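Local coordinates for histidine triad protein (Plasmodium falciparum 3D7, PDB 5CS2) that probably hydrolyses diadenosine triphosphate to AMP and ADP with the help of a divalent metal, and is bound by the antimalarial natural product cyclomarin A, at residues A[61-66]-A[112-117]; A[39-44]-A[75-80]; A[97-102]-A[120-125]. All coordinates share one frame; numbering follows the deposited sequence.

Contact 1: residues A[61-66]-A[112-117]; sequences LKKKKH and VDHVHI
K63 lies across H114 and reaches the backbone of the residue before it. Its CA sits over one face of the imidazole, 3.8 Å from the ring centroid and offset toward the rim, a CH-pi contact. With CG anti to the backbone N (chi1 -165°), the chain runs on past the ring, CG lying 3.7 Å from H114 ND1. A bend at the last torsion, chi4 -83°, then brings NZ to D113 O, a 2.9 Å hydrogen bond almost in line with the C=O. The imidazole is fixed from both ends, ND1 paired with G26 N and NE2 with T60 O. K65, extended, runs alongside D113, both side chains pointing the same way; K65 NZ stays 4.7 Å from D113 OD1, so opposite charges are near without pairing.

The backbones are tied by V115 N to K64 O, 2.8 Å and nearly straight at 168°, while H114 CA adds a CA-H...O contact to the same oxygen. V115 CG2 packs on the backbone of H66, and the ammonium of K64 turns away to E74. Next to V115, H116 ND1 donates to H114 O at 2.7 Å, with the carbonyl oxygen in its ring plane, which fixes the rotation of the imidazole predicted to carry the AMP intermediate. Such a backbone carbonyl orienting the probable nucleophile is characteristic of the His-x-His-x-His motif of the histidine triad family.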
ATOM      1  N   LEU A  61      14.885  -2.918  -4.412  1.00 20.02           N
ATOM      2  CA  LEU A  61      16.103  -3.434  -5.044  1.00 20.56           C
ATOM      3  C   LEU A  61      16.956  -4.136  -3.970  1.00 26.32           C
ATOM      4  O   LEU A  61      17.592  -5.158  -4.254  1.00 26.19           O
ATOM      5  CB  LEU A  61      16.889  -2.288  -5.714  1.00 20.85           C
ATOM      6  CG  LEU A  61      16.338  -1.789  -7.057  1.00 25.00           C
ATOM      7  CD1 LEU A  61      16.845  -0.383  -7.384  1.00 25.70           C
ATOM      8  CD2 LEU A  61      16.632  -2.756  -8.194  1.00 28.39           C
ATOM      9  N   LYS A  62      16.927  -3.592  -2.736  1.00 23.55           N
ATOM     10  CA  LYS A  62      17.602  -4.168  -1.569  1.00 25.03           C
ATOM     11  C   LYS A  62      16.666  -5.179  -0.903  1.00 30.12           C
ATOM     12  O   LYS A  62      15.492  -4.876  -0.673  1.00 29.19           O
ATOM     13  CB  LYS A  62      18.032  -3.063  -0.584  1.00 29.38           C
ATOM     14  CG  LYS A  62      18.817  -3.603   0.613  1.00 50.21           C
ATOM     15  CD  LYS A  62      19.801  -2.600   1.213  1.00 61.23           C
ATOM     16  CE  LYS A  62      20.614  -3.206   2.346  1.00 70.09           C
ATOM     17  NZ  LYS A  62      21.514  -4.306   1.884  1.00 76.69           N
ATOM     18  N   LYS A  63      17.172  -6.395  -0.613  1.00 27.12           N
ATOM     19  CA  LYS A  63      16.360  -7.428   0.019  1.00 27.05           C
ATOM     20  C   LYS A  63      16.057  -7.042   1.471  1.00 31.57           C
ATOM     21  O   LYS A  63      16.972  -6.862   2.277  1.00 32.37           O
ATOM     22  CB  LYS A  63      17.038  -8.802  -0.059  1.00 29.74           C
ATOM     23  CG  LYS A  63      16.089  -9.943   0.244  1.00 43.11           C
ATOM     24  CD  LYS A  63      16.825 -11.163   0.774  1.00 53.53           C
ATOM     25  CE  LYS A  63      15.869 -12.152   1.381  1.00 63.35           C
ATOM     26  NZ  LYS A  63      15.515 -11.820   2.789  1.00 72.06           N
ATOM     27  N   LYS A  64      14.768  -6.826   1.763  1.00 26.83           N
ATOM     28  CA  LYS A  64      14.257  -6.492   3.092  1.00 25.78           C
ATOM     29  C   LYS A  64      13.031  -7.352   3.283  1.00 28.02           C
ATOM     30  O   LYS A  64      12.207  -7.432   2.374  1.00 27.72           O
ATOM     31  CB  LYS A  64      13.974  -5.001   3.220  1.00 27.87           C
ATOM     32  CG  LYS A  64      15.248  -4.236   3.573  1.00 31.17           C
ATOM     33  CD  LYS A  64      15.182  -2.774   3.246  1.00 37.54           C
ATOM     34  CE  LYS A  64      16.542  -2.137   3.450  1.00 35.44           C
ATOM     35  NZ  LYS A  64      16.469  -0.804   4.122  1.00 37.19           N
ATOM     36  N   LYS A  65      12.938  -8.065   4.418  1.00 24.61           N
ATOM     37  CA  LYS A  65      11.861  -9.036   4.634  1.00 24.72           C
ATOM     38  C   LYS A  65      10.482  -8.432   4.925  1.00 26.62           C
ATOM     39  O   LYS A  65       9.480  -8.841   4.326  1.00 26.86           O
ATOM     40  CB  LYS A  65      12.239 -10.030   5.753  1.00 27.92           C
ATOM     41  CG  LYS A  65      11.264 -11.197   5.878  1.00 39.87           C
ATOM     42  CD  LYS A  65      11.670 -12.164   6.977  1.00 46.39           C
ATOM     43  CE  LYS A  65      10.706 -13.313   7.065  1.00 60.25           C
ATOM     44  NZ  LYS A  65      11.072 -14.241   8.165  1.00 71.46           N
ATOM     45  N   HIS A  66      10.441  -7.523   5.892  1.00 24.39           N
ATOM     46  CA  HIS A  66       9.213  -6.903   6.357  1.00 24.24           C
ATOM     47  C   HIS A  66       9.073  -5.475   5.903  1.00 22.39           C
ATOM     48  O   HIS A  66      10.053  -4.764   5.776  1.00 20.62           O
ATOM     49  CB  HIS A  66       9.135  -6.966   7.891  1.00 25.95           C
ATOM     50  CG  HIS A  66       8.658  -8.295   8.394  1.00 30.21           C
ATOM     51  ND1 HIS A  66       7.321  -8.675   8.283  1.00 32.62           N
ATOM     52  CD2 HIS A  66       9.354  -9.293   8.983  1.00 32.38           C
ATOM     53  CE1 HIS A  66       7.261  -9.898   8.783  1.00 32.98           C
ATOM     54  NE2 HIS A  66       8.460 -10.307   9.223  1.00 33.20           N
ATOM     55  N   VAL A 112       7.811 -15.484  -0.480  1.00 24.31           N
ATOM     56  CA  VAL A 112       9.147 -14.997  -0.792  1.00 22.21           C
ATOM     57  C   VAL A 112       9.483 -13.955   0.273  1.00 26.66           C
ATOM     58  O   VAL A 112       8.735 -12.980   0.432  1.00 25.40           O
ATOM     59  CB  VAL A 112       9.232 -14.400  -2.227  1.00 24.09           C
ATOM     60  CG1 VAL A 112      10.605 -13.802  -2.481  1.00 23.74           C
ATOM     61  CG2 VAL A 112       8.886 -15.453  -3.289  1.00 24.14           C
ATOM     62  N   ASP A 113      10.594 -14.150   1.008  1.00 24.29           N
ATOM     63  CA  ASP A 113      10.991 -13.296   2.140  1.00 23.23           C
ATOM     64  C   ASP A 113      11.601 -11.990   1.696  1.00 24.74           C
ATOM     65  O   ASP A 113      12.727 -11.680   2.033  1.00 24.96           O
ATOM     66  CB  ASP A 113      11.900 -14.085   3.111  1.00 26.06           C
ATOM     67  CG  ASP A 113      11.216 -15.347   3.636  1.00 40.97           C
ATOM     68  OD1 ASP A 113       9.960 -15.369   3.694  1.00 44.02           O
ATOM     69  OD2 ASP A 113      11.924 -16.324   3.932  1.00 42.30           O
ATOM     70  N   HIS A 114      10.800 -11.159   0.998  1.00 20.71           N
ATOM     71  CA  HIS A 114      11.270  -9.901   0.430  1.00 18.21           C
ATOM     72  C   HIS A 114       9.975  -9.099   0.199  1.00 20.03           C
ATOM     73  O   HIS A 114       9.055  -9.633  -0.415  1.00 19.49           O
ATOM     74  CB  HIS A 114      11.975 -10.207  -0.921  1.00 18.74           C
ATOM     75  CG  HIS A 114      12.686  -9.054  -1.563  1.00 22.89           C
ATOM     76  ND1 HIS A 114      13.725  -9.271  -2.464  1.00 23.99           N
ATOM     77  CD2 HIS A 114      12.480  -7.717  -1.450  1.00 22.94           C
ATOM     78  CE1 HIS A 114      14.147  -8.067  -2.827  1.00 22.86           C
ATOM     79  NE2 HIS A 114      13.400  -7.100  -2.275  1.00 22.51           N
ATOM     80  N   VAL A 115       9.878  -7.916   0.809  1.00 19.68           N
ATOM     81  CA  VAL A 115       8.706  -7.012   0.739  1.00 21.52           C
ATOM     82  C   VAL A 115       8.297  -6.844  -0.703  1.00 21.14           C
ATOM     83  O   VAL A 115       9.127  -6.452  -1.519  1.00 20.58           O
ATOM     84  CB  VAL A 115       9.007  -5.587   1.305  1.00 27.22           C
ATOM     85  CG1 VAL A 115       7.753  -4.697   1.224  1.00 28.23           C
ATOM     86  CG2 VAL A 115       9.520  -5.642   2.721  1.00 27.58           C
ATOM     87  N   HIS A 116       7.032  -7.094  -1.005  1.00 16.48           N
ATOM     88  CA  HIS A 116       6.537  -6.819  -2.373  1.00 17.35           C
ATOM     89  C   HIS A 116       5.069  -6.401  -2.383  1.00 19.43           C
ATOM     90  O   HIS A 116       4.275  -6.847  -1.549  1.00 18.45           O
ATOM     91  CB  HIS A 116       6.812  -7.985  -3.349  1.00 17.56           C
ATOM     92  CG  HIS A 116       6.261  -9.310  -2.934  1.00 20.91           C
ATOM     93  ND1 HIS A 116       6.844 -10.041  -1.907  1.00 22.62           N
ATOM     94  CD2 HIS A 116       5.232 -10.016  -3.443  1.00 23.14           C
ATOM     95  CE1 HIS A 116       6.136 -11.152  -1.806  1.00 22.76           C
ATOM     96  NE2 HIS A 116       5.161 -11.196  -2.716  1.00 23.51           N
ATOM     97  N   ILE A 117       4.693  -5.562  -3.366  1.00 14.76           N
ATOM     98  CA  ILE A 117       3.301  -5.150  -3.501  1.00 14.52           C
ATOM     99  C   ILE A 117       2.723  -5.851  -4.715  1.00 19.69           C
ATOM    100  O   ILE A 117       3.359  -5.857  -5.781  1.00 19.62           O
ATOM    101  CB  ILE A 117       3.209  -3.614  -3.732  1.00 16.98           C
ATOM    102  CG1 ILE A 117       3.817  -2.785  -2.571  1.00 18.66           C
ATOM    103  CG2 ILE A 117       1.738  -3.200  -4.032  1.00 18.82           C
ATOM    104  CD1 ILE A 117       3.896  -1.215  -2.767  1.00 20.69           C
TER

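Contact 2: residues A[39-44]-A[75-80]; sequences TKYSYG and IIDINL
D77, on the helix, points its carboxylate into the turn formed by T39 to S42, and all three hydrogen bonds across the contact end on its two oxygens. The strong bonds are hydroxyl to carboxylate. T39 OG1 donates to D77 OD1 at 2.7 Å, meeting the syn lone pair of that oxygen, while S42 OG gives the same oxygen a second bond of 2.8 Å from above the carboxylate plane, 40° out of it. D77 CG is anti to the backbone N (chi1 -174°), an orientation that carries the group across to the turn. A weak bond from the backbone, Y41 N to D77 OD2 at 3.3 Å, engages the other oxygen, and in this buried setting these donors would be expected to offset part of the negative charge.

Inside the turn, T39 OG1 also accepts from S42 N at 2.9 Å, an ST motif, so the same hydroxyl serves both the turn, beside the backbone bond T39 N to S42 O, and the helix.

Van der Waals contacts fill in around these bonds. The Y41 ring meets the carboxylate with its edge, CD2 3.6 Å from D77 OD2, and the two planes stand almost perpendicular (89°). K40 CG rests over one face of that ring, while its ammonium pairs with E13. S42 OG also touches I78 CB at 3.5 Å.

The contact pins helix 72-93 to the turn between strands 35-38 and 42-46 at one margin of the five-stranded sheet. L81 of the helix packs on T39 and S42, I78 continues onto I117 of strand 116-122, and I76 and N79 meet their own counterparts in the second subunit.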
ATOM      1  N   THR A  39      13.509   1.949 -10.524  1.00 19.60           N
ATOM      2  CA  THR A  39      13.531   3.267  -9.887  1.00 20.30           C
ATOM      3  C   THR A  39      14.761   3.336  -8.987  1.00 24.65           C
ATOM      4  O   THR A  39      15.559   2.393  -8.968  1.00 25.10           O
ATOM      5  CB  THR A  39      12.195   3.542  -9.138  1.00 22.53           C
ATOM      6  OG1 THR A  39      12.183   2.713  -7.974  1.00 22.78           O
ATOM      7  CG2 THR A  39      10.962   3.254  -9.998  1.00 25.70           C
ATOM      8  N   LYS A  40      14.907   4.430  -8.236  1.00 23.71           N
ATOM      9  CA  LYS A  40      16.033   4.627  -7.333  1.00 24.70           C
ATOM     10  C   LYS A  40      16.128   3.493  -6.299  1.00 28.75           C
ATOM     11  O   LYS A  40      17.234   3.063  -5.991  1.00 30.32           O
ATOM     12  CB  LYS A  40      15.918   5.992  -6.631  1.00 27.15           C
ATOM     13  CG  LYS A  40      17.136   6.361  -5.783  1.00 41.88           C
ATOM     14  CD  LYS A  40      17.053   7.788  -5.258  1.00 54.50           C
ATOM     15  CE  LYS A  40      18.276   8.165  -4.458  1.00 70.05           C
ATOM     16  NZ  LYS A  40      18.271   9.608  -4.091  1.00 82.17           N
ATOM     17  N   TYR A  41      14.975   3.002  -5.789  1.00 22.77           N
ATOM     18  CA  TYR A  41      14.934   1.959  -4.746  1.00 21.59           C
ATOM     19  C   TYR A  41      14.097   0.730  -5.066  1.00 22.87           C
ATOM     20  O   TYR A  41      14.114  -0.225  -4.288  1.00 25.56           O
ATOM     21  CB  TYR A  41      14.421   2.573  -3.436  1.00 22.83           C
ATOM     22  CG  TYR A  41      15.255   3.708  -2.899  1.00 25.79           C
ATOM     23  CD1 TYR A  41      16.438   3.467  -2.207  1.00 29.14           C
ATOM     24  CD2 TYR A  41      14.850   5.029  -3.054  1.00 26.20           C
ATOM     25  CE1 TYR A  41      17.211   4.515  -1.707  1.00 32.66           C
ATOM     26  CE2 TYR A  41      15.590   6.081  -2.518  1.00 26.60           C
ATOM     27  CZ  TYR A  41      16.792   5.823  -1.885  1.00 39.85           C
ATOM     28  OH  TYR A  41      17.530   6.873  -1.390  1.00 43.71           O
ATOM     29  N   SER A  42      13.353   0.716  -6.168  1.00 17.54           N
ATOM     30  CA  SER A  42      12.426  -0.392  -6.418  1.00 15.65           C
ATOM     31  C   SER A  42      12.453  -0.845  -7.863  1.00 18.12           C
ATOM     32  O   SER A  42      13.126  -0.230  -8.690  1.00 19.83           O
ATOM     33  CB  SER A  42      10.998   0.088  -6.129  1.00 18.64           C
ATOM     34  OG  SER A  42      10.883   0.739  -4.884  1.00 26.50           O
ATOM     35  N   TYR A  43      11.706  -1.888  -8.161  1.00 16.84           N
ATOM     36  CA  TYR A  43      11.491  -2.350  -9.516  1.00 15.51           C
ATOM     37  C   TYR A  43      10.158  -3.060  -9.635  1.00 19.07           C
ATOM     38  O   TYR A  43       9.591  -3.498  -8.644  1.00 19.94           O
ATOM     39  CB  TYR A  43      12.671  -3.151 -10.081  1.00 15.00           C
ATOM     40  CG  TYR A  43      12.863  -4.530  -9.507  1.00 16.62           C
ATOM     41  CD1 TYR A  43      13.598  -4.722  -8.343  1.00 18.28           C
ATOM     42  CD2 TYR A  43      12.356  -5.650 -10.155  1.00 17.14           C
ATOM     43  CE1 TYR A  43      13.835  -6.008  -7.846  1.00 17.21           C
ATOM     44  CE2 TYR A  43      12.569  -6.936  -9.656  1.00 17.34           C
ATOM     45  CZ  TYR A  43      13.334  -7.108  -8.519  1.00 18.15           C
ATOM     46  OH  TYR A  43      13.536  -8.386  -8.025  1.00 21.18           O
ATOM     47  N   GLY A  44       9.635  -3.094 -10.840  1.00 16.96           N
ATOM     48  CA  GLY A  44       8.366  -3.721 -11.149  1.00 15.89           C
ATOM     49  C   GLY A  44       8.595  -4.824 -12.144  1.00 19.38           C
ATOM     50  O   GLY A  44       9.343  -4.647 -13.110  1.00 17.71           O
ATOM     51  N   ILE A  75       9.987   3.578   1.363  1.00 20.43           N
ATOM     52  CA  ILE A  75       8.519   3.568   1.534  1.00 20.18           C
ATOM     53  C   ILE A  75       7.918   4.515   0.514  1.00 21.25           C
ATOM     54  O   ILE A  75       6.979   4.152  -0.191  1.00 21.42           O
ATOM     55  CB  ILE A  75       8.068   3.942   2.986  1.00 22.86           C
ATOM     56  CG1 ILE A  75       8.583   2.904   3.987  1.00 22.79           C
ATOM     57  CG2 ILE A  75       6.501   4.063   3.064  1.00 23.72           C
ATOM     58  CD1 ILE A  75       8.726   3.463   5.422  1.00 25.39           C
ATOM     59  N   ILE A  76       8.471   5.736   0.430  1.00 18.32           N
ATOM     60  CA  ILE A  76       7.971   6.709  -0.542  1.00 18.64           C
ATOM     61  C   ILE A  76       8.140   6.197  -1.968  1.00 22.90           C
ATOM     62  O   ILE A  76       7.210   6.286  -2.780  1.00 21.14           O
ATOM     63  CB  ILE A  76       8.689   8.052  -0.307  1.00 21.98           C
ATOM     64  CG1 ILE A  76       8.278   8.662   1.071  1.00 21.08           C
ATOM     65  CG2 ILE A  76       8.496   9.043  -1.499  1.00 26.76           C
ATOM     66  CD1 ILE A  76       9.158   9.858   1.517  1.00 30.63           C
ATOM     67  N   ASP A  77       9.337   5.680  -2.282  1.00 21.47           N
ATOM     68  CA  ASP A  77       9.637   5.208  -3.632  1.00 20.93           C
ATOM     69  C   ASP A  77       8.684   4.103  -4.081  1.00 21.64           C
ATOM     70  O   ASP A  77       8.048   4.233  -5.128  1.00 20.45           O
ATOM     71  CB  ASP A  77      11.113   4.769  -3.727  1.00 21.60           C
ATOM     72  CG  ASP A  77      11.554   4.403  -5.142  1.00 27.16           C
ATOM     73  OD1 ASP A  77      11.037   3.405  -5.680  1.00 25.15           O
ATOM     74  OD2 ASP A  77      12.464   5.093  -5.689  1.00 27.87           O
ATOM     75  N   ILE A  78       8.553   3.027  -3.293  1.00 19.38           N
ATOM     76  CA  ILE A  78       7.745   1.892  -3.698  1.00 18.37           C
ATOM     77  C   ILE A  78       6.244   2.257  -3.815  1.00 21.02           C
ATOM     78  O   ILE A  78       5.541   1.701  -4.672  1.00 19.40           O
ATOM     79  CB  ILE A  78       7.995   0.615  -2.855  1.00 21.81           C
ATOM     80  CG1 ILE A  78       7.536  -0.628  -3.650  1.00 21.95           C
ATOM     81  CG2 ILE A  78       7.281   0.689  -1.495  1.00 23.51           C
ATOM     82  CD1 ILE A  78       7.935  -1.996  -3.140  1.00 23.13           C
ATOM     83  N   ASN A  79       5.806   3.224  -2.994  1.00 17.48           N
ATOM     84  CA  ASN A  79       4.403   3.620  -2.978  1.00 18.02           C
ATOM     85  C   ASN A  79       4.056   4.593  -4.079  1.00 20.20           C
ATOM     86  O   ASN A  79       2.965   4.470  -4.649  1.00 20.50           O
ATOM     87  CB  ASN A  79       3.990   4.092  -1.615  1.00 18.98           C
ATOM     88  CG  ASN A  79       3.727   2.874  -0.747  1.00 21.16           C
ATOM     89  OD1 ASN A  79       2.878   2.022  -1.043  1.00 20.98           O
ATOM     90  ND2 ASN A  79       4.565   2.683   0.252  1.00 21.59           N
ATOM     91  N   LEU A  80       4.964   5.498  -4.418  1.00 19.17           N
ATOM     92  CA  LEU A  80       4.759   6.365  -5.592  1.00 18.86           C
ATOM     93  C   LEU A  80       4.781   5.507  -6.864  1.00 22.11           C
ATOM     94  O   LEU A  80       3.951   5.706  -7.749  1.00 21.85           O
ATOM     95  CB  LEU A  80       5.793   7.483  -5.659  1.00 18.43           C
ATOM     96  CG  LEU A  80       5.730   8.548  -4.550  1.00 23.13           C
ATOM     97  CD1 LEU A  80       6.839   9.561  -4.747  1.00 24.46           C
ATOM     98  CD2 LEU A  80       4.359   9.259  -4.499  1.00 23.60           C
TER

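Contact 3: residues A[97-102]-A[120-125]; sequences DFSIAI and IPRKIN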
ATOM      1  N   ASP A  97     -10.255  -0.262 -11.716  1.00 22.07           N
ATOM      2  CA  ASP A  97     -10.262  -0.994 -10.444  1.00 22.37           C
ATOM      3  C   ASP A  97      -9.098  -1.946 -10.257  1.00 26.07           C
ATOM      4  O   ASP A  97      -8.725  -2.671 -11.181  1.00 24.03           O
ATOM      5  CB  ASP A  97     -11.578  -1.747 -10.250  1.00 24.19           C
ATOM      6  CG  ASP A  97     -12.835  -0.881 -10.309  1.00 28.87           C
ATOM      7  OD1 ASP A  97     -12.702   0.379 -10.313  1.00 27.53           O
ATOM      8  OD2 ASP A  97     -13.946  -1.457 -10.323  1.00 32.29           O
ATOM      9  N   PHE A  98      -8.523  -1.939  -9.033  1.00 21.18           N
ATOM     10  CA  PHE A  98      -7.346  -2.753  -8.729  1.00 20.24           C
ATOM     11  C   PHE A  98      -7.419  -3.285  -7.321  1.00 23.21           C
ATOM     12  O   PHE A  98      -7.954  -2.612  -6.438  1.00 22.88           O
ATOM     13  CB  PHE A  98      -6.056  -1.893  -8.801  1.00 22.81           C
ATOM     14  CG  PHE A  98      -5.853  -1.190 -10.116  1.00 25.83           C
ATOM     15  CD1 PHE A  98      -5.200  -1.830 -11.166  1.00 30.43           C
ATOM     16  CD2 PHE A  98      -6.408   0.058 -10.343  1.00 28.86           C
ATOM     17  CE1 PHE A  98      -5.089  -1.218 -12.413  1.00 30.92           C
ATOM     18  CE2 PHE A  98      -6.296   0.673 -11.595  1.00 32.18           C
ATOM     19  CZ  PHE A  98      -5.635   0.029 -12.613  1.00 29.69           C
ATOM     20  N   SER A  99      -6.850  -4.458  -7.116  1.00 19.17           N
ATOM     21  CA  SER A  99      -6.612  -5.022  -5.784  1.00 19.27           C
ATOM     22  C   SER A  99      -5.128  -4.738  -5.548  1.00 22.20           C
ATOM     23  O   SER A  99      -4.274  -5.066  -6.390  1.00 21.64           O
ATOM     24  CB  SER A  99      -6.875  -6.523  -5.726  1.00 20.60           C
ATOM     25  OG  SER A  99      -8.248  -6.824  -5.880  1.00 27.96           O
ATOM     26  N   ILE A 100      -4.827  -4.017  -4.470  1.00 16.76           N
ATOM     27  CA  ILE A 100      -3.452  -3.660  -4.160  1.00 17.08           C
ATOM     28  C   ILE A 100      -3.146  -4.279  -2.812  1.00 19.82           C
ATOM     29  O   ILE A 100      -3.926  -4.084  -1.877  1.00 19.77           O
ATOM     30  CB  ILE A 100      -3.232  -2.137  -4.163  1.00 19.24           C
ATOM     31  CG1 ILE A 100      -3.747  -1.469  -5.496  1.00 18.35           C
ATOM     32  CG2 ILE A 100      -1.767  -1.798  -3.854  1.00 20.92           C
ATOM     33  CD1 ILE A 100      -3.941   0.016  -5.304  1.00 17.75           C
ATOM     34  N   ALA A 101      -2.051  -5.041  -2.693  1.00 16.90           N
ATOM     35  CA  ALA A 101      -1.816  -5.693  -1.391  1.00 18.00           C
ATOM     36  C   ALA A 101      -0.398  -6.048  -1.108  1.00 22.26           C
ATOM     37  O   ALA A 101       0.355  -6.369  -2.030  1.00 19.45           O
ATOM     38  CB  ALA A 101      -2.658  -6.940  -1.260  1.00 18.17           C
ATOM     39  N   ILE A 102      -0.055  -6.054   0.212  1.00 19.15           N
ATOM     40  CA  ILE A 102       1.237  -6.530   0.724  1.00 18.88           C
ATOM     41  C   ILE A 102       0.931  -7.689   1.689  1.00 21.02           C
ATOM     42  O   ILE A 102       0.104  -7.518   2.588  1.00 20.04           O
ATOM     43  CB  ILE A 102       2.065  -5.433   1.435  1.00 21.40           C
ATOM     44  CG1 ILE A 102       2.305  -4.198   0.528  1.00 21.12           C
ATOM     45  CG2 ILE A 102       3.407  -6.006   1.965  1.00 23.13           C
ATOM     46  CD1 ILE A 102       3.105  -3.060   1.239  1.00 22.27           C
ATOM     47  N   ILE A 120      -3.251  -5.977  -8.911  1.00 18.99           N
ATOM     48  CA  ILE A 120      -4.066  -6.871  -9.751  1.00 19.84           C
ATOM     49  C   ILE A 120      -5.208  -6.083 -10.361  1.00 22.84           C
ATOM     50  O   ILE A 120      -6.159  -5.704  -9.659  1.00 21.96           O
ATOM     51  CB  ILE A 120      -4.580  -8.143  -9.017  1.00 23.44           C
ATOM     52  CG1 ILE A 120      -3.462  -8.882  -8.243  1.00 24.14           C
ATOM     53  CG2 ILE A 120      -5.299  -9.091 -10.013  1.00 25.17           C
ATOM     54  CD1 ILE A 120      -3.909  -9.666  -7.034  1.00 31.31           C
ATOM     55  N   PRO A 121      -5.200  -5.903 -11.688  1.00 22.15           N
ATOM     56  CA  PRO A 121      -6.324  -5.202 -12.339  1.00 21.94           C
ATOM     57  C   PRO A 121      -7.589  -6.017 -12.133  1.00 27.39           C
ATOM     58  O   PRO A 121      -7.525  -7.246 -12.103  1.00 28.59           O
ATOM     59  CB  PRO A 121      -5.915  -5.187 -13.820  1.00 23.33           C
ATOM     60  CG  PRO A 121      -4.416  -5.344 -13.801  1.00 26.74           C
ATOM     61  CD  PRO A 121      -4.186  -6.318 -12.679  1.00 22.82           C
ATOM     62  N   ARG A 122      -8.726  -5.342 -11.913  1.00 25.44           N
ATOM     63  CA  ARG A 122      -9.993  -6.036 -11.644  1.00 25.56           C
ATOM     64  C   ARG A 122     -11.113  -5.649 -12.626  1.00 31.24           C
ATOM     65  O   ARG A 122     -11.225  -4.485 -13.001  1.00 31.48           O
ATOM     66  CB  ARG A 122     -10.462  -5.742 -10.209  1.00 25.99           C
ATOM     67  CG  ARG A 122      -9.503  -6.186  -9.092  1.00 28.34           C
ATOM     68  CD  ARG A 122      -9.118  -7.643  -9.169  1.00 23.24           C
ATOM     69  NE  ARG A 122     -10.276  -8.534  -9.085  1.00 24.88           N
ATOM     70  CZ  ARG A 122     -10.810  -8.955  -7.944  1.00 37.62           C
ATOM     71  NH1 ARG A 122     -10.283  -8.588  -6.780  1.00 27.84           N
ATOM     72  NH2 ARG A 122     -11.870  -9.755  -7.955  1.00 30.82           N
ATOM     73  N   LYS A 123     -11.942  -6.641 -13.018  1.00 29.88           N
ATOM     74  CA  LYS A 123     -13.097  -6.496 -13.928  1.00 30.32           C
ATOM     75  C   LYS A 123     -14.310  -7.281 -13.406  1.00 32.78           C
ATOM     76  O   LYS A 123     -14.147  -8.170 -12.568  1.00 32.16           O
ATOM     77  CB  LYS A 123     -12.711  -6.950 -15.348  1.00 33.17           C
ATOM     78  CG  LYS A 123     -11.793  -5.963 -16.056  1.00 43.80           C
ATOM     79  CD  LYS A 123     -10.940  -6.629 -17.130  1.00 52.16           C
ATOM     80  CE  LYS A 123     -10.487  -5.600 -18.140  1.00 59.73           C
ATOM     81  NZ  LYS A 123      -9.402  -6.103 -19.026  1.00 64.34           N
ATOM     82  N   ILE A 124     -15.532  -6.950 -13.880  1.00 32.13           N
ATOM     83  CA  ILE A 124     -16.773  -7.636 -13.450  1.00 32.86           C
ATOM     84  C   ILE A 124     -16.678  -9.161 -13.607  1.00 38.60           C
ATOM     85  O   ILE A 124     -16.285  -9.661 -14.669  1.00 38.26           O
ATOM     86  CB  ILE A 124     -18.059  -7.064 -14.130  1.00 36.47           C
ATOM     87  CG1 ILE A 124     -18.197  -5.545 -13.905  1.00 36.99           C
ATOM     88  CG2 ILE A 124     -19.345  -7.821 -13.682  1.00 37.82           C
ATOM     89  CD1 ILE A 124     -19.158  -4.799 -14.879  1.00 45.17           C
ATOM     90  N   ASN A 125     -17.007  -9.885 -12.519  1.00 36.99           N
ATOM     91  CA  ASN A 125     -17.034 -11.346 -12.416  1.00 38.45           C
ATOM     92  C   ASN A 125     -15.728 -12.034 -12.879  1.00 44.13           C
ATOM     93  O   ASN A 125     -15.783 -13.142 -13.434  1.00 45.40           O
ATOM     94  CB  ASN A 125     -18.277 -11.929 -13.145  1.00 43.43           C
ATOM     95  CG  ASN A 125     -19.616 -11.588 -12.515  1.00 70.98           C
ATOM     96  OD1 ASN A 125     -19.718 -11.209 -11.335  1.00 66.22           O
ATOM     97  ND2 ASN A 125     -20.686 -11.763 -13.282  1.00 60.27           N
TER
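Strands 97-102 and 120-122 run antiparallel, their axes 4.4 Å apart at 147°, with S99 and I120 as a hydrogen-bonded pair: S99 N to I120 O and I120 N to S99 O, both 2.9 Å. The next backbone bond, R122 N to D97 O, measures 2.8 Å. Between them, F98 and P121 form a non-hydrogen-bonded pair with CA atoms 4.5 Å apart.

On the face bearing D97, S99, I120 and R122, R122 folds over strand 97-102 toward S99. Successive bends, chi2 -54° and chi3 -59°, curl its chain so that CG and CD pass beside S99 OG and NH1 donates to that hydroxyl at 2.8 Å. The oxygen lies at the guanidinium edge, almost in its plane. NH2 pairs with D126 in a salt bridge, so the flat group is held at more than one of its nitrogens. On this same face D97 OD2 accepts from the backbone N of E107 of the second subunit.

The other face is apolar here: F98 CD1 approaches P121 CA at 3.7 Å, and the phenyl ring goes on to meet C86 and M89 of helix 72-93.

The chemistry is thus split by face, a buried arginine-serine bond on one side and a hydrophobic seat for the helix on the other. Being buried, the guanidinium is probably dependent on such partners to offset the cost of burying its charge.

All three contacts belong to one HIT domain and reach its five-stranded antiparallel sheet. Contacts 1 and 3 share strand 116-122, one at its start and one at its end, with centres about 21 Å apart; I117 packs on I100 and I102 between them. The centre of contact 2 lies about 12 Å from that of contact 1, and the two join where L61 N meets Y41 O at 2.8 Å, probably a hydrogen bond. Along the chain the segments of contact 1 alternate with those of both others, whereas contact 2 closes before contact 3 opens. Helix 72-93 and strand 97-104 both meet the second subunit, the strand by extending the sheet into it, so the sheet and the helix packed on it both take part in the dimer interface.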